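Local coordinates for protein Cif (Cell cycle inhibiting factor) (Escherichia coli, PDB 3EFY) that deamidates a glutamine side chain of host NEDD8, shutting down cullin-RING ubiquitin ligases and so arresting the host cell cycle, at residues 16-21 with 67-72; 59-64 with 121-126. All coordinates share one frame; numbering follows the deposited sequence.

Contact 1: 16-21 with 67-72; sequences AIMKLF and AYIVDI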
loop_
_atom_site.group_PDB
_atom_site.type_symbol
_atom_site.label_atom_id
_atom_site.label_comp_id
_atom_site.label_asym_id
_atom_site.label_seq_id
_atom_site.Cartn_x
_atom_site.Cartn_y
_atom_site.Cartn_z
ATOM N N ALA A 16 6.498 3.344 -2.760
ATOM C CA ALA A 16 5.152 2.876 -2.901
ATOM C C ALA A 16 5.036 1.790 -3.990
ATOM O O ALA A 16 4.268 0.861 -3.851
ATOM C CB ALA A 16 4.235 4.035 -3.202
ATOM N N ILE A 17 5.773 1.961 -5.059
ATOM C CA ILE A 17 5.841 0.976 -6.123
ATOM C C ILE A 17 6.459 -0.331 -5.623
ATOM O O ILE A 17 5.922 -1.431 -5.902
ATOM C CB ILE A 17 6.579 1.490 -7.348
ATOM C CG1 ILE A 17 5.848 2.671 -7.984
ATOM C CG2 ILE A 17 6.721 0.344 -8.380
ATOM C CD1 ILE A 17 6.689 3.421 -8.955
ATOM N N MET A 18 7.520 -0.256 -4.810
ATOM C CA MET A 18 8.071 -1.465 -4.202
ATOM C C MET A 18 7.012 -2.192 -3.364
ATOM O O MET A 18 6.910 -3.423 -3.433
ATOM C CB MET A 18 9.308 -1.147 -3.356
ATOM C CG MET A 18 10.461 -0.604 -4.162
ATOM S SD MET A 18 11.140 -1.740 -5.390
ATOM C CE MET A 18 12.152 -2.819 -4.332
ATOM N N LYS A 19 6.216 -1.447 -2.599
ATOM C CA LYS A 19 5.148 -2.068 -1.788
ATOM C C LYS A 19 4.123 -2.781 -2.701
ATOM O O LYS A 19 3.662 -3.901 -2.395
ATOM C CB LYS A 19 4.439 -1.041 -0.916
ATOM C CG LYS A 19 5.342 -0.449 0.163
ATOM C CD LYS A 19 4.554 0.518 1.053
ATOM C CE LYS A 19 5.445 1.159 2.158
ATOM N NZ LYS A 19 4.739 2.332 2.833
ATOM N N LEU A 20 3.780 -2.147 -3.817
ATOM C CA LEU A 20 2.852 -2.768 -4.768
ATOM C C LEU A 20 3.367 -4.083 -5.289
ATOM O O LEU A 20 2.610 -5.047 -5.454
ATOM C CB LEU A 20 2.549 -1.821 -5.962
ATOM C CG LEU A 20 1.604 -0.675 -5.573
ATOM C CD1 LEU A 20 1.513 0.314 -6.731
ATOM C CD2 LEU A 20 0.183 -1.165 -5.215
ATOM N N PHE A 21 4.656 -4.145 -5.603
ATOM C CA PHE A 21 5.221 -5.400 -6.118
ATOM C C PHE A 21 5.376 -6.484 -5.072
ATOM O O PHE A 21 5.269 -7.663 -5.397
ATOM C CB PHE A 21 6.569 -5.176 -6.783
ATOM C CG PHE A 21 6.446 -4.712 -8.232
ATOM C CD1 PHE A 21 6.422 -5.606 -9.287
ATOM C CD2 PHE A 21 6.268 -3.378 -8.544
ATOM C CE1 PHE A 21 6.258 -5.174 -10.596
ATOM C CE2 PHE A 21 6.112 -2.967 -9.832
ATOM C CZ PHE A 21 6.098 -3.848 -10.875
ATOM N N ALA A 67 15.358 9.027 -7.717
ATOM C CA ALA A 67 15.058 7.611 -7.418
ATOM C C ALA A 67 14.009 7.076 -8.378
ATOM O O ALA A 67 13.120 7.798 -8.826
ATOM C CB ALA A 67 14.562 7.459 -5.967
ATOM N N TYR A 68 14.062 5.768 -8.670
ATOM C CA TYR A 68 13.185 5.195 -9.684
ATOM C C TYR A 68 13.245 3.664 -9.613
ATOM O O TYR A 68 14.099 3.133 -8.920
ATOM C CB TYR A 68 13.556 5.707 -11.096
ATOM C CG TYR A 68 14.991 5.699 -11.431
ATOM C CD1 TYR A 68 15.594 4.592 -12.041
ATOM C CD2 TYR A 68 15.863 6.763 -11.105
ATOM C CE1 TYR A 68 16.953 4.597 -12.367
ATOM C CE2 TYR A 68 17.172 6.725 -11.378
ATOM C CZ TYR A 68 17.762 5.646 -12.001
ATOM O OH TYR A 68 19.112 5.680 -12.295
ATOM N N ILE A 69 12.355 3.006 -10.343
ATOM C CA ILE A 69 12.195 1.522 -10.285
ATOM C C ILE A 69 12.528 0.942 -11.654
ATOM O O ILE A 69 12.059 1.468 -12.665
ATOM C CB ILE A 69 10.793 1.149 -9.931
ATOM C CG1 ILE A 69 10.315 1.734 -8.578
ATOM C CG2 ILE A 69 10.665 -0.393 -9.904
ATOM C CD1 ILE A 69 11.226 1.392 -7.417
ATOM N N VAL A 70 13.282 -0.163 -11.688
ATOM C CA VAL A 70 13.503 -0.950 -12.907
ATOM C C VAL A 70 12.882 -2.320 -12.653
ATOM O O VAL A 70 13.200 -2.988 -11.652
ATOM C CB VAL A 70 14.939 -1.064 -13.226
ATOM C CG1 VAL A 70 15.136 -1.940 -14.511
ATOM C CG2 VAL A 70 15.562 0.316 -13.450
ATOM N N ASP A 71 11.921 -2.655 -13.511
ATOM C CA ASP A 71 11.136 -3.904 -13.428
ATOM C C ASP A 71 11.795 -4.822 -14.482
ATOM O O ASP A 71 11.844 -4.457 -15.685
ATOM C CB ASP A 71 9.675 -3.575 -13.705
ATOM C CG ASP A 71 8.749 -4.797 -13.790
ATOM O OD1 ASP A 71 9.240 -5.940 -13.660
ATOM O OD2 ASP A 71 7.518 -4.598 -13.966
ATOM N N ILE A 72 12.250 -6.006 -14.031
ATOM C CA ILE A 72 12.912 -6.993 -14.855
ATOM C C ILE A 72 12.048 -8.274 -14.919
ATOM O O ILE A 72 12.174 -9.139 -14.073
ATOM C CB ILE A 72 14.325 -7.305 -14.377
ATOM C CG1 ILE A 72 15.177 -6.033 -14.217
ATOM C CG2 ILE A 72 15.038 -8.278 -15.361
ATOM C CD1 ILE A 72 16.389 -6.231 -13.358
#
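Ile17 and Phe21, one turn apart in helix 16-21, look onto Ile69 and Asp71, two residues apart in strand 67-72, with the segment axes 9.5 Å apart at closest approach and their directions 27° from parallel. Ile69 has the largest share of the contact. Its CG1 packs on the flank of Ile17, 3.9 Å from Ile17 CG2, the two side chains running alongside each other in opposed senses; branching at CB gives each isoleucine a broad apolar flank for this. A bend at the second torsion of Ile69 (chi2 -55°) takes CD1 to Met18, where it lies 3.7 Å from Met18 SD. Met18, itself bent at chi2 and chi3, is flexible enough to lay its thioether against that methyl, and it also touches Val56 of the adjacent strand 54-61. Here the N-terminal helix of the catalytic domain, which begins at the probable catalytic Cys10, is laid against an antiparallel sheet, as in papain-like folds of the peptidase clan CA. Further along, the Phe21 ring crosses the Asp71 carboxylate, the planes 77° apart, and Phe21 CZ comes within 3.5 Å of Asp71 OD2. The acid is held by two tyrosines: OD2 is hydrogen-bonded to Tyr85 OH and OD1 to Tyr166 OH, so the buried carboxylate has polar partners at both oxygens.

Contact 2: 59-64 with 121-126; sequences VNDGAL and SCMSQN
A small, buried apolar contact joins the turn that follows strand 54-61 to the last turn of helix 113-124, where strand 54-61 leaves the sheet, with Ala63 and Met123 as its main partners. Ala63 CB points at the helix and meets both Met123 CG and Met123 SD at 3.5 Å, a tight fit for the carbon pair; a single methyl suits so close an approach. The methionine is placed by its torsions: the first, with CG anti to the backbone N (chi1 -178°), directs CG toward Ala63, and the bend at chi2 brings SD alongside the same methyl. Asp61 lies at the margin, its OD1 4.3 Å from Met123 CG; both oxygens of this buried acid are engaged in hydrogen bonds. OD1 accepts from Leu64 N, three residues on, at 3.0 Å; the N-H points nearly straight at it (166°) but arrives 53° above the carboxylate plane. OD2 is hydrogen-bonded to Tyr68 OH and Tyr119 OH, tying the acid to the neighbouring strand and to helix 113-124. Leu64, pinned through its backbone, turns its side chain to Ile133 and Phe137 of helix 130-137. On the other segment the helix is closed by bonds from Asn126 N to Met123 O, 3.0 Å, and from Lys127 N to Cys122 O, while Asn126 takes the positive phi that asparagine tolerates well. The arrangement thus pairs an Asx motif, in the turn leading to the probable catalytic His66, with a Schellman motif ending the helix.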
loop_
_atom_site.group_PDB
_atom_site.type_symbol
_atom_site.label_atom_id
_atom_site.label_comp_id
_atom_site.label_asym_id
_atom_site.label_seq_id
_atom_site.Cartn_x
_atom_site.Cartn_y
_atom_site.Cartn_z
ATOM N N VAL A 59 16.297 2.021 -7.432
ATOM C CA VAL A 59 17.496 2.771 -7.648
ATOM C C VAL A 59 17.488 4.116 -6.934
ATOM O O VAL A 59 16.602 4.928 -7.156
ATOM C CB VAL A 59 17.709 3.102 -9.157
ATOM C CG1 VAL A 59 19.079 3.749 -9.367
ATOM C CG2 VAL A 59 17.530 1.791 -10.012
ATOM N N ASN A 60 18.504 4.330 -6.119
ATOM C CA ASN A 60 18.759 5.638 -5.464
ATOM C C ASN A 60 19.979 6.189 -6.189
ATOM O O ASN A 60 21.110 5.722 -6.003
ATOM C CB ASN A 60 19.004 5.396 -3.962
ATOM C CG ASN A 60 18.381 6.417 -3.066
ATOM O OD1 ASN A 60 19.075 6.843 -2.102
ATOM N ND2 ASN A 60 17.100 6.791 -3.249
ATOM N N ASP A 61 19.722 7.091 -7.140
ATOM C CA ASP A 61 20.727 7.625 -8.025
ATOM C C ASP A 61 21.183 8.989 -7.506
ATOM O O ASP A 61 20.565 9.994 -7.769
ATOM C CB ASP A 61 20.105 7.694 -9.432
ATOM C CG ASP A 61 21.048 8.091 -10.535
ATOM O OD1 ASP A 61 22.085 8.732 -10.289
ATOM O OD2 ASP A 61 20.685 7.758 -11.715
ATOM N N GLY A 62 22.330 8.962 -6.810
ATOM C CA GLY A 62 22.845 10.136 -6.112
ATOM C C GLY A 62 23.319 11.188 -7.101
ATOM O O GLY A 62 23.112 12.403 -6.887
ATOM N N ALA A 63 23.975 10.750 -8.171
ATOM C CA ALA A 63 24.534 11.688 -9.160
ATOM C C ALA A 63 23.445 12.424 -9.950
ATOM O O ALA A 63 23.479 13.670 -10.123
ATOM C CB ALA A 63 25.472 10.934 -10.085
ATOM N N LEU A 64 22.433 11.680 -10.417
ATOM C CA LEU A 64 21.305 12.267 -11.085
ATOM C C LEU A 64 20.406 13.000 -10.108
ATOM O O LEU A 64 19.647 13.886 -10.512
ATOM C CB LEU A 64 20.507 11.204 -11.851
ATOM C CG LEU A 64 19.521 11.660 -12.932
ATOM C CD1 LEU A 64 20.218 12.386 -14.058
ATOM C CD2 LEU A 64 18.679 10.505 -13.473
ATOM N N SER A 121 26.861 2.521 -15.269
ATOM C CA SER A 121 28.306 2.429 -15.406
ATOM C C SER A 121 28.926 3.780 -15.799
ATOM O O SER A 121 29.875 4.229 -15.181
ATOM C CB SER A 121 28.684 1.348 -16.415
ATOM O OG SER A 121 30.097 1.233 -16.411
ATOM N N CYS A 122 28.354 4.427 -16.796
ATOM C CA CYS A 122 28.831 5.755 -17.225
ATOM C C CYS A 122 28.727 6.801 -16.115
ATOM O O CYS A 122 29.694 7.491 -15.824
ATOM C CB CYS A 122 28.055 6.239 -18.444
ATOM S SG CYS A 122 28.368 5.295 -19.929
ATOM N N MET A 123 27.565 6.913 -15.466
ATOM C CA MET A 123 27.380 7.900 -14.413
ATOM C C MET A 123 28.304 7.648 -13.223
ATOM O O MET A 123 28.824 8.585 -12.612
ATOM C CB MET A 123 25.904 7.945 -13.989
ATOM C CG MET A 123 25.523 8.931 -12.944
ATOM S SD MET A 123 25.677 10.642 -13.584
ATOM C CE MET A 123 25.279 10.333 -15.267
ATOM N N SER A 124 28.560 6.385 -12.903
ATOM C CA SER A 124 29.429 6.062 -11.769
ATOM C C SER A 124 30.878 6.491 -12.017
ATOM O O SER A 124 31.611 6.687 -11.076
ATOM C CB SER A 124 29.383 4.568 -11.421
ATOM O OG SER A 124 29.822 3.786 -12.487
ATOM N N GLN A 125 31.245 6.663 -13.276
ATOM C CA GLN A 125 32.578 7.095 -13.687
ATOM C C GLN A 125 32.596 8.577 -14.096
ATOM O O GLN A 125 33.564 9.036 -14.721
ATOM C CB GLN A 125 33.024 6.265 -14.867
ATOM C CG GLN A 125 33.261 4.802 -14.550
ATOM C CD GLN A 125 33.521 4.001 -15.782
ATOM O OE1 GLN A 125 32.631 3.326 -16.300
ATOM N NE2 GLN A 125 34.743 4.080 -16.287
ATOM N N ASN A 126 31.529 9.293 -13.764
ATOM C CA ASN A 126 31.348 10.710 -14.105
ATOM C C ASN A 126 31.420 10.998 -15.600
ATOM O O ASN A 126 31.910 12.056 -16.003
ATOM C CB ASN A 126 32.358 11.588 -13.337
ATOM C CG ASN A 126 31.934 13.072 -13.248
ATOM O OD1 ASN A 126 30.732 13.417 -13.215
ATOM N ND2 ASN A 126 32.935 13.961 -13.200
#

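In the fold
The two contacts lie with their centres 18 Å apart and share one antiparallel sheet, in which strands 54-61 and 66-72 are neighbours joined directly in sequence. Their segments alternate along the chain: 16-21, 59-64, 67-72, then 121-126. Contact 1 sets helix 10-22 against the sheet near the centre of the chain, whereas contact 2 fastens the turn between the two strands to helix 113-124 farther out. The backbone pairing of Tyr68 with Val59, along with the packing of Ala67 on the same strand, connects them. Cys10 heads the helix of contact 1 and His66 begins its strand, so both contacts belong to the framework around the probable catalytic site.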